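Local atomic coordinates of putative isomerase (Streptomyces coelicolor A3, PDB entry 2OQH), a protein that is a putative isomerase of the enolase superfamily, related to mandelate racemase, and possibly dehydrates D-glucarate. Residues A[206-209]-A[210-214]; A[179-182]-A[183-187]. One frame throughout, in Å; residues are numbered along the deposited sequence.

Interaction 1 (A[206-209]-A[210-214]); sequences DSVR and AGIAL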
ATOM      1  N   ASP A 206      10.123  -1.888 -25.519  1.00 14.62           N
ATOM      2  CA  ASP A 206      10.891  -0.853 -24.835  1.00 13.70           C
ATOM      3  C   ASP A 206      11.256  -1.296 -23.423  1.00 12.39           C
ATOM      4  O   ASP A 206      12.273  -0.863 -22.878  1.00 12.26           O
ATOM      5  CB  ASP A 206      10.120   0.471 -24.775  1.00 15.85           C
ATOM      6  CG  ASP A 206      10.106   1.200 -26.109  1.00 18.00           C
ATOM      7  OD1 ASP A 206      11.160   1.247 -26.777  1.00 20.43           O
ATOM      8  OD2 ASP A 206       9.044   1.739 -26.483  1.00 21.01           O
ATOM      9  N   SER A 207      10.430  -2.158 -22.831  1.00 11.66           N
ATOM     10  CA  SER A 207      10.703  -2.664 -21.487  1.00 12.18           C
ATOM     11  C   SER A 207      11.907  -3.599 -21.514  1.00 12.00           C
ATOM     12  O   SER A 207      12.712  -3.618 -20.579  1.00 12.53           O
ATOM     13  CB  SER A 207       9.480  -3.402 -20.922  1.00 11.96           C
ATOM     14  OG  SER A 207       8.425  -2.499 -20.649  1.00 12.34           O
ATOM     15  N   VAL A 208      12.027  -4.375 -22.586  1.00 11.68           N
ATOM     16  CA  VAL A 208      13.140  -5.306 -22.747  1.00 11.18           C
ATOM     17  C   VAL A 208      14.441  -4.529 -22.963  1.00 12.95           C
ATOM     18  O   VAL A 208      15.449  -4.808 -22.316  1.00 12.02           O
ATOM     19  CB  VAL A 208      12.900  -6.251 -23.952  1.00 11.21           C
ATOM     20  CG1 VAL A 208      14.100  -7.154 -24.179  1.00 12.11           C
ATOM     21  CG2 VAL A 208      11.663  -7.093 -23.701  1.00 13.42           C
ATOM     22  N   ARG A 209      14.408  -3.552 -23.870  1.00 12.20           N
ATOM     23  CA  ARG A 209      15.584  -2.735 -24.161  1.00 13.36           C
ATOM     24  C   ARG A 209      16.048  -1.985 -22.913  1.00 13.80           C
ATOM     25  O   ARG A 209      17.224  -2.022 -22.561  1.00 16.01           O
ATOM     26  CB  ARG A 209      15.279  -1.738 -25.289  1.00 15.10           C
ATOM     27  CG  ARG A 209      15.144  -2.360 -26.677  1.00 16.15           C
ATOM     28  CD  ARG A 209      14.857  -1.289 -27.739  1.00 17.13           C
ATOM     29  NE  ARG A 209      15.964  -0.345 -27.876  1.00 18.62           N
ATOM     30  CZ  ARG A 209      15.912   0.798 -28.551  1.00 17.06           C
ATOM     31  NH1 ARG A 209      14.797   1.170 -29.168  1.00 18.28           N
ATOM     32  NH2 ARG A 209      16.983   1.575 -28.606  1.00 17.63           N
ATOM     33  N   ALA A 210      15.123  -1.321 -22.231  1.00 13.16           N
ATOM     34  CA  ALA A 210      15.470  -0.578 -21.024  1.00 13.69           C
ATOM     35  C   ALA A 210      15.917  -1.524 -19.908  1.00 13.20           C
ATOM     36  O   ALA A 210      16.901  -1.256 -19.228  1.00 13.51           O
ATOM     37  CB  ALA A 210      14.284   0.260 -20.558  1.00 12.95           C
ATOM     38  N   GLY A 211      15.185  -2.626 -19.734  1.00 12.76           N
ATOM     39  CA  GLY A 211      15.513  -3.597 -18.705  1.00 10.70           C
ATOM     40  C   GLY A 211      16.928  -4.110 -18.855  1.00 11.91           C
ATOM     41  O   GLY A 211      17.679  -4.205 -17.883  1.00 12.81           O
ATOM     42  N   ILE A 212      17.296  -4.441 -20.085  1.00 12.02           N
ATOM     43  CA  ILE A 212      18.635  -4.927 -20.362  1.00 12.60           C
ATOM     44  C   ILE A 212      19.663  -3.865 -19.946  1.00 13.29           C
ATOM     45  O   ILE A 212      20.679  -4.181 -19.328  1.00 13.04           O
ATOM     46  CB  ILE A 212      18.792  -5.257 -21.853  1.00 13.87           C
ATOM     47  CG1 ILE A 212      17.917  -6.464 -22.203  1.00 15.20           C
ATOM     48  CG2 ILE A 212      20.248  -5.535 -22.182  1.00 16.94           C
ATOM     49  CD1 ILE A 212      17.927  -6.822 -23.670  1.00 16.03           C
ATOM     50  N   ALA A 213      19.383  -2.607 -20.271  1.00 12.57           N
ATOM     51  CA  ALA A 213      20.282  -1.513 -19.926  1.00 13.40           C
ATOM     52  C   ALA A 213      20.369  -1.278 -18.417  1.00 14.82           C
ATOM     53  O   ALA A 213      21.378  -0.780 -17.921  1.00 15.97           O
ATOM     54  CB  ALA A 213      19.830  -0.239 -20.620  1.00 14.86           C
ATOM     55  N   LEU A 214      19.318  -1.646 -17.686  1.00 13.19           N
ATOM     56  CA  LEU A 214      19.285  -1.448 -16.239  1.00 12.56           C
ATOM     57  C   LEU A 214      19.903  -2.579 -15.419  1.00 13.77           C
ATOM     58  O   LEU A 214      20.157  -2.414 -14.222  1.00 13.96           O
ATOM     59  CB  LEU A 214      17.842  -1.228 -15.784  1.00 13.11           C
ATOM     60  CG  LEU A 214      17.148   0.030 -16.313  1.00 13.84           C
ATOM     61  CD1 LEU A 214      15.666  -0.024 -15.956  1.00 16.35           C
ATOM     62  CD2 LEU A 214      17.806   1.274 -15.727  1.00 15.36           C
TER
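Ile212 lays its CG1 and CD1 against the carbonyl oxygen of Val208, one helical turn earlier. Both residues belong to helix 204-214, the helix of a beta-alpha-beta unit in the TIM-barrel domain, between strands 193-197 and 221-223. Val208 and Ile212 stand side by side and point the same way. Their branches meet at Val208 CG1 and Ile212 CD1, 3.9 Å apart. Val208 brings CG1 there because that branch is anti to its backbone N (chi1 176°). Ile212 CG1 sits 3.0 Å from Val208 O, so the apolar chain lies close against the carbonyl oxygen. Val208 O also accepts the backbone hydrogen bond of Ile212 N, at 2.9 Å.

Three more i to i+4 bonds run alongside. Ala210 N donates to Asp206 O, and its CB rests 3.3 Å from the same oxygen. Gly211 N donates to Ser207 O at 2.8 Å. Ala213 N donates to Arg209 O.

The polar ends of Asp206 and Ser207 turn back to Ser203, just before the helix: Asp206 OD2 bonds to Ser203 OG, and Ser207 OG to Ser203 O. Helix 228-238 touches Ser207 and Val208 through Val235 and Lys238. At the far end, Leu214 N is held by Ala210 O at 2.9 Å, with a second, weak bond to Gly211 O.

Interaction 2 (A[179-182]-A[183-187]); sequences VAIL and RAVRE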
ATOM      1  N   VAL A 179      16.061   5.568 -17.607  1.00 16.59           N
ATOM      2  CA  VAL A 179      17.317   4.835 -17.495  1.00 16.98           C
ATOM      3  C   VAL A 179      18.468   5.785 -17.151  1.00 16.98           C
ATOM      4  O   VAL A 179      19.310   5.471 -16.304  1.00 16.52           O
ATOM      5  CB  VAL A 179      17.640   4.093 -18.814  1.00 17.29           C
ATOM      6  CG1 VAL A 179      18.950   3.328 -18.682  1.00 18.26           C
ATOM      7  CG2 VAL A 179      16.502   3.143 -19.166  1.00 18.07           C
ATOM      8  N   ALA A 180      18.497   6.946 -17.806  1.00 17.69           N
ATOM      9  CA  ALA A 180      19.546   7.938 -17.562  1.00 17.77           C
ATOM     10  C   ALA A 180      19.520   8.363 -16.098  1.00 17.15           C
ATOM     11  O   ALA A 180      20.561   8.488 -15.461  1.00 18.02           O
ATOM     12  CB  ALA A 180      19.339   9.152 -18.467  1.00 19.05           C
ATOM     13  N   ILE A 181      18.320   8.583 -15.575  1.00 16.93           N
ATOM     14  CA  ILE A 181      18.146   8.985 -14.185  1.00 16.28           C
ATOM     15  C   ILE A 181      18.639   7.912 -13.227  1.00 17.16           C
ATOM     16  O   ILE A 181      19.403   8.195 -12.300  1.00 17.97           O
ATOM     17  CB  ILE A 181      16.662   9.271 -13.877  1.00 15.36           C
ATOM     18  CG1 ILE A 181      16.218  10.524 -14.624  1.00 15.15           C
ATOM     19  CG2 ILE A 181      16.449   9.428 -12.377  1.00 13.58           C
ATOM     20  CD1 ILE A 181      14.751  10.802 -14.504  1.00 14.85           C
ATOM     21  N   LEU A 182      18.198   6.677 -13.448  1.00 16.42           N
ATOM     22  CA  LEU A 182      18.594   5.572 -12.585  1.00 16.27           C
ATOM     23  C   LEU A 182      20.109   5.380 -12.532  1.00 15.53           C
ATOM     24  O   LEU A 182      20.662   5.078 -11.476  1.00 16.62           O
ATOM     25  CB  LEU A 182      17.897   4.283 -13.038  1.00 15.60           C
ATOM     26  CG  LEU A 182      16.372   4.322 -12.889  1.00 16.50           C
ATOM     27  CD1 LEU A 182      15.739   3.145 -13.615  1.00 17.31           C
ATOM     28  CD2 LEU A 182      16.006   4.319 -11.406  1.00 14.28           C
ATOM     29  N   ARG A 183      20.782   5.561 -13.664  1.00 16.40           N
ATOM     30  CA  ARG A 183      22.235   5.410 -13.708  1.00 17.94           C
ATOM     31  C   ARG A 183      22.884   6.443 -12.795  1.00 18.60           C
ATOM     32  O   ARG A 183      23.796   6.127 -12.034  1.00 19.09           O
ATOM     33  CB  ARG A 183      22.757   5.590 -15.139  1.00 18.68           C
ATOM     34  CG  ARG A 183      22.504   4.403 -16.040  1.00 21.00           C
ATOM     35  CD  ARG A 183      22.784   4.734 -17.493  1.00 24.21           C
ATOM     36  NE  ARG A 183      22.671   3.547 -18.335  1.00 27.10           N
ATOM     37  CZ  ARG A 183      22.574   3.574 -19.659  1.00 29.19           C
ATOM     38  NH1 ARG A 183      22.574   4.737 -20.307  1.00 31.48           N
ATOM     39  NH2 ARG A 183      22.467   2.436 -20.339  1.00 29.72           N
ATOM     40  N   ALA A 184      22.396   7.679 -12.878  1.00 19.61           N
ATOM     41  CA  ALA A 184      22.910   8.779 -12.068  1.00 19.71           C
ATOM     42  C   ALA A 184      22.649   8.515 -10.590  1.00 19.54           C
ATOM     43  O   ALA A 184      23.544   8.655  -9.755  1.00 19.69           O
ATOM     44  CB  ALA A 184      22.253  10.081 -12.488  1.00 19.53           C
ATOM     45  N   VAL A 185      21.420   8.128 -10.266  1.00 18.86           N
ATOM     46  CA  VAL A 185      21.081   7.852  -8.883  1.00 18.26           C
ATOM     47  C   VAL A 185      21.945   6.733  -8.317  1.00 17.71           C
ATOM     48  O   VAL A 185      22.477   6.858  -7.217  1.00 17.42           O
ATOM     49  CB  VAL A 185      19.590   7.481  -8.731  1.00 18.77           C
ATOM     50  CG1 VAL A 185      19.287   7.081  -7.289  1.00 19.42           C
ATOM     51  CG2 VAL A 185      18.737   8.665  -9.124  1.00 18.49           C
ATOM     52  N   ARG A 186      22.090   5.645  -9.072  1.00 17.97           N
ATOM     53  CA  ARG A 186      22.898   4.513  -8.624  1.00 19.01           C
ATOM     54  C   ARG A 186      24.360   4.908  -8.418  1.00 18.71           C
ATOM     55  O   ARG A 186      24.990   4.485  -7.448  1.00 18.59           O
ATOM     56  CB  ARG A 186      22.829   3.360  -9.634  1.00 18.59           C
ATOM     57  CG  ARG A 186      23.830   2.238  -9.357  1.00 19.85           C
ATOM     58  CD  ARG A 186      23.626   1.647  -7.969  1.00 20.67           C
ATOM     59  NE  ARG A 186      22.494   0.729  -7.918  1.00 21.44           N
ATOM     60  CZ  ARG A 186      21.827   0.426  -6.807  1.00 21.05           C
ATOM     61  NH1 ARG A 186      22.172   0.982  -5.649  1.00 20.59           N
ATOM     62  NH2 ARG A 186      20.831  -0.451  -6.849  1.00 21.27           N
ATOM     63  N   GLU A 187      24.899   5.704  -9.336  1.00 19.57           N
ATOM     64  CA  GLU A 187      26.292   6.127  -9.220  1.00 22.00           C
ATOM     65  C   GLU A 187      26.470   6.963  -7.952  1.00 20.97           C
ATOM     66  O   GLU A 187      27.500   6.872  -7.286  1.00 22.05           O
ATOM     67  CB  GLU A 187      26.720   6.942 -10.443  1.00 23.77           C
ATOM     68  CG  GLU A 187      28.233   6.958 -10.681  1.00 29.10           C
ATOM     69  CD  GLU A 187      28.634   7.822 -11.870  1.00 32.40           C
ATOM     70  OE1 GLU A 187      28.687   9.064 -11.710  1.00 33.45           O
ATOM     71  OE2 GLU A 187      28.883   7.262 -12.968  1.00 33.81           O
TER
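Arg183 reaches back along its own helix to cover Val179, one turn earlier. Helix 175-188 is the helix of a beta-alpha-beta unit of the TIM barrel, between strands 166-170 and 193-197. From the backbone outward, Arg183 CB lies 3.6 Å from Val179 O. Arg183 CG follows at 3.4 Å from Val179 O, and CD stays near this same oxygen. The chain is extended from CG to NE (chi3 174°), which carries the head past the carbonyl to the valine side chain. There Arg183 NE comes 3.7 Å from Val179 CG1. CZ and NH2 are also near this methyl, which sits over the centre of one guanidinium face. The contact is therefore a methyl against a flat cation, with the two side chains crossing at a slant. Arg183 NE has a weak, long ion pair with Glu216.

Val179 O also accepts the backbone N-H of Arg183. Ala184 N donates to Ala180 O in the next bond of the series, a longer one at 3.3 Å. On another side of the helix, Ile181 and Val185 lie side by side, and Ile181 CG2 meets Val185 CG2 at 4.0 Å. Ile181 also packs on Met151 of helix 147-162.

Arg186 behaves differently from Arg183. Arg186 CB rests 3.3 Å from Leu182 O, but its chain bends at chi2 and chi3 and leads the head away. Arg186 NE bonds to Leu217 O, and NH1 to Leu189 O and Val192 O. Arg186 N donates to Leu182 O at 2.9 Å.

From the N terminus, strand 166-170 leads to helix 175-188, which holds interaction 2. The chain then passes through strand 193-197 to helix 204-214, which holds interaction 1, and on to strand 221-223. Each contact stays within one helix, in steps of one turn, and closes no longer loop. The two follow in series and neither nest nor cross. The centres of interactions 1 and 2 are about 14 Å apart. The helices pack side by side on the outside of the barrel. Leu214 CD2 meets Leu182 CD1 at 3.5 Å, and Ala210 CB meets Val179 CG2 at 3.9 Å. Ala213 CB touches Arg183 NH2. Two successive beta-alpha units are thus joined by their helices.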